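Local structure of probable ss-1,3-N-acetylglucosaminyltransferase (Staphylococcus aureus subsp. aureus N315, 6H21) at residues Y105-D110 and E121-Y126. The protein belongs to the GT-A-type family 2 glycosyltransferases and binds uridine-diphosphate-N-acetylglucosamine in the model. Sequence-based numbering, arbitrary orientation.
Sequences YVFFLD and EDLYNY. With UD1 (uridine-diphosphate-N-acetylglucosamine), chain X.
In this GT-A-type fold, helix 119-129 meets the sheet near the start of strand 105-108, on the face that bears Tyr105 and Phe107, which touch Tyr124 and Leu123. The two tyrosine rings come together at 3.6 Å, Tyr105 CD2 to Tyr124 CD1, and CD2 lies just as near CE1 of Tyr124. Their planes are perpendicular (90°) with centroids 5.6 Å apart. The Tyr124 ring reaches the strand because chi1 of 174° sets CG opposite the backbone N, although CB itself does not point that way. Each hydroxyl is tied down beyond the contact: Tyr105 OH hydrogen-bonds Ser132 O, and Tyr124 OH bonds Glu104 OE2. Two residues along the strand, the Phe107 ring offers its edge to Leu123, with CD2 of the leucine near the ring plane and 3.7 Å from CE2. Met177 of the adjacent antiparallel strand 177-179 touches Tyr105, Phe107 and Leu123. Past the strand end, Asp110, which probably forms the DxD motif of GT-A glycosyltransferases with Asp112, lines the uridine-diphosphate-N-acetylglucosamine pocket: its OD2 accepts a hydrogen bond from UD1 O4' at 2.7 Å, while OD1 makes a salt bridge with Arg94. No hydrogen bond joins 105-110 to 121-126, so their contact rests on van der Waals packing of buried side chains, and the OH atoms of Tyr105 and Tyr124 find their partners outside it.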
ATOM      1  N   TYR C 105      48.561  14.232  13.573  1.00 42.27           N
ATOM      2  CA  TYR C 105      47.433  13.391  13.219  1.00 40.95           C
ATOM      3  C   TYR C 105      47.231  12.309  14.290  1.00 40.29           C
ATOM      4  O   TYR C 105      48.189  11.848  14.889  1.00 40.85           O
ATOM      5  CB  TYR C 105      47.685  12.701  11.878  1.00 40.30           C
ATOM      6  CG  TYR C 105      47.628  13.586  10.663  1.00 40.74           C
ATOM      7  CD1 TYR C 105      46.424  13.856  10.035  1.00 40.34           C
ATOM      8  CD2 TYR C 105      48.780  14.127  10.113  1.00 41.63           C
ATOM      9  CE1 TYR C 105      46.360  14.657   8.907  1.00 41.02           C
ATOM     10  CE2 TYR C 105      48.737  14.921   8.977  1.00 42.15           C
ATOM     11  CZ  TYR C 105      47.521  15.195   8.375  1.00 42.02           C
ATOM     12  OH  TYR C 105      47.453  15.977   7.255  1.00 42.86           O
ATOM     13  N   VAL C 106      45.977  11.884  14.477  1.00 39.23           N
ATOM     14  CA  VAL C 106      45.670  10.674  15.202  1.00 38.54           C
ATOM     15  C   VAL C 106      45.130   9.615  14.232  1.00 37.60           C
ATOM     16  O   VAL C 106      44.597   9.911  13.142  1.00 37.21           O
ATOM     17  CB  VAL C 106      44.686  10.912  16.364  1.00 38.66           C
ATOM     18  CG1 VAL C 106      45.235  11.906  17.384  1.00 39.54           C
ATOM     19  CG2 VAL C 106      43.307  11.321  15.872  1.00 38.25           C
ATOM     20  N   PHE C 107      45.259   8.365  14.662  1.00 37.08           N
ATOM     21  CA  PHE C 107      44.743   7.222  13.941  1.00 36.59           C
ATOM     22  C   PHE C 107      44.134   6.251  14.956  1.00 36.30           C
ATOM     23  O   PHE C 107      44.836   5.757  15.861  1.00 37.11           O
ATOM     24  CB  PHE C 107      45.835   6.551  13.106  1.00 36.89           C
ATOM     25  CG  PHE C 107      45.278   5.573  12.110  1.00 36.74           C
ATOM     26  CD1 PHE C 107      44.607   4.438  12.533  1.00 36.61           C
ATOM     27  CD2 PHE C 107      45.371   5.806  10.750  1.00 36.92           C
ATOM     28  CE1 PHE C 107      44.063   3.547  11.618  1.00 36.61           C
ATOM     29  CE2 PHE C 107      44.812   4.921   9.838  1.00 36.86           C
ATOM     30  CZ  PHE C 107      44.169   3.789  10.270  1.00 36.48           C
ATOM     31  N   PHE C 108      42.834   5.974  14.808  1.00 35.54           N
ATOM     32  CA  PHE C 108      42.151   5.048  15.699  1.00 35.36           C
ATOM     33  C   PHE C 108      42.316   3.620  15.166  1.00 35.20           C
ATOM     34  O   PHE C 108      41.966   3.300  14.029  1.00 34.81           O
ATOM     35  CB  PHE C 108      40.684   5.448  15.898  1.00 35.04           C
ATOM     36  CG  PHE C 108      40.509   6.808  16.525  1.00 35.20           C
ATOM     37  CD1 PHE C 108      40.691   6.989  17.887  1.00 35.81           C
ATOM     38  CD2 PHE C 108      40.202   7.913  15.750  1.00 35.14           C
ATOM     39  CE1 PHE C 108      40.554   8.246  18.462  1.00 36.39           C
ATOM     40  CE2 PHE C 108      40.062   9.169  16.327  1.00 35.64           C
ATOM     41  CZ  PHE C 108      40.227   9.332  17.682  1.00 36.18           C
ATOM     42  N   LEU C 109      42.852   2.764  16.033  1.00 35.61           N
ATOM     43  CA  LEU C 109      43.042   1.352  15.778  1.00 35.80           C
ATOM     44  C   LEU C 109      42.273   0.572  16.843  1.00 36.08           C
ATOM     45  O   LEU C 109      42.466   0.797  18.014  1.00 36.95           O
ATOM     46  CB  LEU C 109      44.538   1.039  15.830  1.00 36.02           C
ATOM     47  CG  LEU C 109      44.913  -0.439  15.823  1.00 36.30           C
ATOM     48  CD1 LEU C 109      44.497  -1.118  14.520  1.00 36.06           C
ATOM     49  CD2 LEU C 109      46.400  -0.601  16.065  1.00 36.84           C
ATOM     50  N   ASP C 110      41.414  -0.352  16.409  1.00 35.90           N
ATOM     51  CA  ASP C 110      40.756  -1.263  17.341  1.00 36.41           C
ATOM     52  C   ASP C 110      41.743  -2.388  17.685  1.00 37.05           C
ATOM     53  O   ASP C 110      42.588  -2.771  16.850  1.00 36.97           O
ATOM     54  CB  ASP C 110      39.406  -1.733  16.790  1.00 36.13           C
ATOM     55  CG  ASP C 110      38.363  -0.627  16.715  1.00 35.68           C
ATOM     56  OD1 ASP C 110      38.583   0.453  17.327  1.00 35.71           O
ATOM     57  OD2 ASP C 110      37.326  -0.852  16.059  1.00 35.53           O
ATOM     58  N   GLU C 121      53.086   5.609   7.326  1.00 41.36           N
ATOM     59  CA  GLU C 121      53.991   6.389   6.452  1.00 42.81           C
ATOM     60  C   GLU C 121      53.232   6.872   5.207  1.00 42.49           C
ATOM     61  O   GLU C 121      53.248   8.060   4.909  1.00 42.84           O
ATOM     62  CB  GLU C 121      55.233   5.568   6.086  1.00 44.46           C
ATOM     63  CG  GLU C 121      56.224   6.300   5.179  1.00 46.67           C
ATOM     64  CD  GLU C 121      57.174   7.308   5.825  1.00 48.42           C
ATOM     65  OE1 GLU C 121      56.995   7.646   7.032  1.00 49.33           O
ATOM     66  OE2 GLU C 121      58.123   7.748   5.126  1.00 50.62           O
ATOM     67  N   ASP C 122      52.556   5.958   4.508  1.00 41.87           N
ATOM     68  CA  ASP C 122      51.880   6.278   3.249  1.00 42.06           C
ATOM     69  C   ASP C 122      50.694   7.223   3.473  1.00 41.46           C
ATOM     70  O   ASP C 122      50.528   8.165   2.706  1.00 41.89           O
ATOM     71  CB  ASP C 122      51.372   5.025   2.551  1.00 41.93           C
ATOM     72  CG  ASP C 122      52.463   4.252   1.839  1.00 42.86           C
ATOM     73  OD1 ASP C 122      53.677   4.538   2.107  1.00 42.96           O
ATOM     74  OD2 ASP C 122      52.087   3.374   1.021  1.00 43.08           O
ATOM     75  N   LEU C 123      49.878   6.960   4.501  1.00 40.25           N
ATOM     76  CA  LEU C 123      48.704   7.800   4.770  1.00 39.87           C
ATOM     77  C   LEU C 123      49.158   9.196   5.218  1.00 40.18           C
ATOM     78  O   LEU C 123      48.625  10.188   4.743  1.00 40.14           O
ATOM     79  CB  LEU C 123      47.800   7.144   5.819  1.00 38.88           C
ATOM     80  CG  LEU C 123      46.688   6.255   5.262  1.00 38.65           C
ATOM     81  CD1 LEU C 123      47.200   5.310   4.196  1.00 39.27           C
ATOM     82  CD2 LEU C 123      46.001   5.477   6.377  1.00 37.95           C
ATOM     83  N   TYR C 124      50.137   9.254   6.126  1.00 40.38           N
ATOM     84  CA  TYR C 124      50.663  10.531   6.600  1.00 41.29           C
ATOM     85  C   TYR C 124      51.261  11.331   5.434  1.00 42.33           C
ATOM     86  O   TYR C 124      50.989  12.516   5.311  1.00 42.72           O
ATOM     87  CB  TYR C 124      51.736  10.385   7.686  1.00 41.67           C
ATOM     88  CG  TYR C 124      52.357  11.712   8.063  1.00 42.68           C
ATOM     89  CD1 TYR C 124      51.769  12.542   9.003  1.00 42.73           C
ATOM     90  CD2 TYR C 124      53.506  12.170   7.433  1.00 44.07           C
ATOM     91  CE1 TYR C 124      52.309  13.780   9.320  1.00 43.94           C
ATOM     92  CE2 TYR C 124      54.064  13.403   7.743  1.00 45.02           C
ATOM     93  CZ  TYR C 124      53.460  14.216   8.687  1.00 44.98           C
ATOM     94  OH  TYR C 124      53.994  15.441   9.004  1.00 45.98           O
ATOM     95  N   ASN C 125      52.112  10.694   4.622  1.00 43.08           N
ATOM     96  CA  ASN C 125      52.783  11.390   3.489  1.00 44.57           C
ATOM     97  C   ASN C 125      51.722  11.963   2.532  1.00 44.99           C
ATOM     98  O   ASN C 125      51.824  13.115   2.103  1.00 45.86           O
ATOM     99  CB  ASN C 125      53.775  10.484   2.747  1.00 45.16           C
ATOM    100  CG  ASN C 125      55.060  10.233   3.511  1.00 45.32           C
ATOM    101  OD1 ASN C 125      55.450  11.014   4.377  1.00 45.37           O
ATOM    102  ND2 ASN C 125      55.726   9.136   3.198  1.00 45.44           N
ATOM    103  N   TYR C 126      50.702  11.159   2.210  1.00 44.44           N
ATOM    104  CA  TYR C 126      49.654  11.555   1.261  1.00 44.91           C
ATOM    105  C   TYR C 126      48.826  12.715   1.841  1.00 44.77           C
ATOM    106  O   TYR C 126      48.484  13.660   1.143  1.00 45.46           O
ATOM    107  CB  TYR C 126      48.803  10.338   0.898  1.00 44.28           C
ATOM    108  CG  TYR C 126      47.918  10.520  -0.308  1.00 44.61           C
ATOM    109  CD1 TYR C 126      48.456  10.736  -1.566  1.00 46.02           C
ATOM    110  CD2 TYR C 126      46.542  10.454  -0.198  1.00 43.82           C
ATOM    111  CE1 TYR C 126      47.649  10.896  -2.683  1.00 46.55           C
ATOM    112  CE2 TYR C 126      45.720  10.611  -1.302  1.00 44.24           C
ATOM    113  CZ  TYR C 126      46.274  10.829  -2.552  1.00 45.66           C
ATOM    114  OH  TYR C 126      45.457  10.996  -3.632  1.00 46.05           O
TER
HETATM  115  C1' UD1 X 403      32.617  -2.365  15.682  1.00 45.54           C
HETATM  116  C2' UD1 X 403      32.691  -1.619  14.347  1.00 45.67           C
HETATM  117  C3' UD1 X 403      33.958  -0.766  14.298  1.00 44.33           C
HETATM  118  C4' UD1 X 403      34.001   0.155  15.515  1.00 39.81           C
HETATM  119  C5' UD1 X 403      33.767  -0.609  16.822  1.00 43.80           C
HETATM  120  C6' UD1 X 403      33.683   0.327  18.032  1.00 43.25           C
HETATM  121  C7' UD1 X 403      31.641  -2.736  12.413  1.00 54.51           C
HETATM  122  C8' UD1 X 403      31.840  -3.744  11.312  1.00 53.03           C
HETATM  123  N2' UD1 X 403      32.678  -2.562  13.235  1.00 48.62           N
HETATM  124  O1' UD1 X 403      33.772  -3.205  15.771  1.00 41.17           O
HETATM  125  O3' UD1 X 403      33.988  -0.001  13.083  1.00 41.42           O
HETATM  126  O4' UD1 X 403      35.279   0.790  15.562  1.00 37.83           O
HETATM  127  O5' UD1 X 403      32.579  -1.424  16.756  1.00 39.30           O
HETATM  128  O6' UD1 X 403      32.723   1.364  17.847  1.00 49.02           O
HETATM  129  O7' UD1 X 403      30.599  -2.115  12.537  1.00 52.28           O
HETATM  130  N1  UD1 X 403      36.391  -1.693  23.808  1.00 43.21           N
HETATM  131  C2  UD1 X 403      36.508  -0.819  24.904  1.00 36.81           C
HETATM  132  N3  UD1 X 403      35.761  -0.971  25.991  1.00 46.02           N
HETATM  133  C4  UD1 X 403      34.882  -1.963  26.080  1.00 43.77           C
HETATM  134  C5  UD1 X 403      34.732  -2.854  25.017  1.00 43.07           C
HETATM  135  C6  UD1 X 403      35.501  -2.702  23.860  1.00 39.57           C
HETATM  136  O2  UD1 X 403      37.306   0.126  24.882  1.00 37.96           O
HETATM  137  O4  UD1 X 403      34.220  -2.061  27.137  1.00 40.89           O
HETATM  138  C1B UD1 X 403      37.245  -1.435  22.647  1.00 36.80           C
HETATM  139  C2B UD1 X 403      37.893  -2.677  22.060  1.00 37.68           C
HETATM  140  O2' UD1 X 403      39.026  -3.072  22.826  1.00 37.46           O
HETATM  141  C3B UD1 X 403      38.234  -2.200  20.658  1.00 38.10           C
HETATM  142  C4B UD1 X 403      37.135  -1.189  20.340  1.00 39.43           C
HETATM  143  O4B UD1 X 403      36.497  -0.851  21.582  1.00 38.10           O
HETATM  144  O3B UD1 X 403      39.512  -1.551  20.640  1.00 35.30           O
HETATM  145  C5B UD1 X 403      36.081  -1.743  19.399  1.00 41.26           C
HETATM  146  O5B UD1 X 403      35.719  -3.045  19.838  1.00 40.23           O
HETATM  147  PA  UD1 X 403      35.617  -4.284  18.832  1.00 37.58           P
HETATM  148  O1A UD1 X 403      35.242  -5.457  19.679  1.00 41.65           O
HETATM  149  O2A UD1 X 403      36.795  -4.348  17.863  1.00 34.83           O
HETATM  150  O3A UD1 X 403      34.331  -3.843  18.018  1.00 38.44           O
HETATM  151  PB  UD1 X 403      33.859  -4.525  16.656  1.00 37.33           P
HETATM  152  O1B UD1 X 403      32.488  -5.085  16.881  1.00 40.70           O
HETATM  153  O2B UD1 X 403      34.924  -5.430  16.052  1.00 35.20           O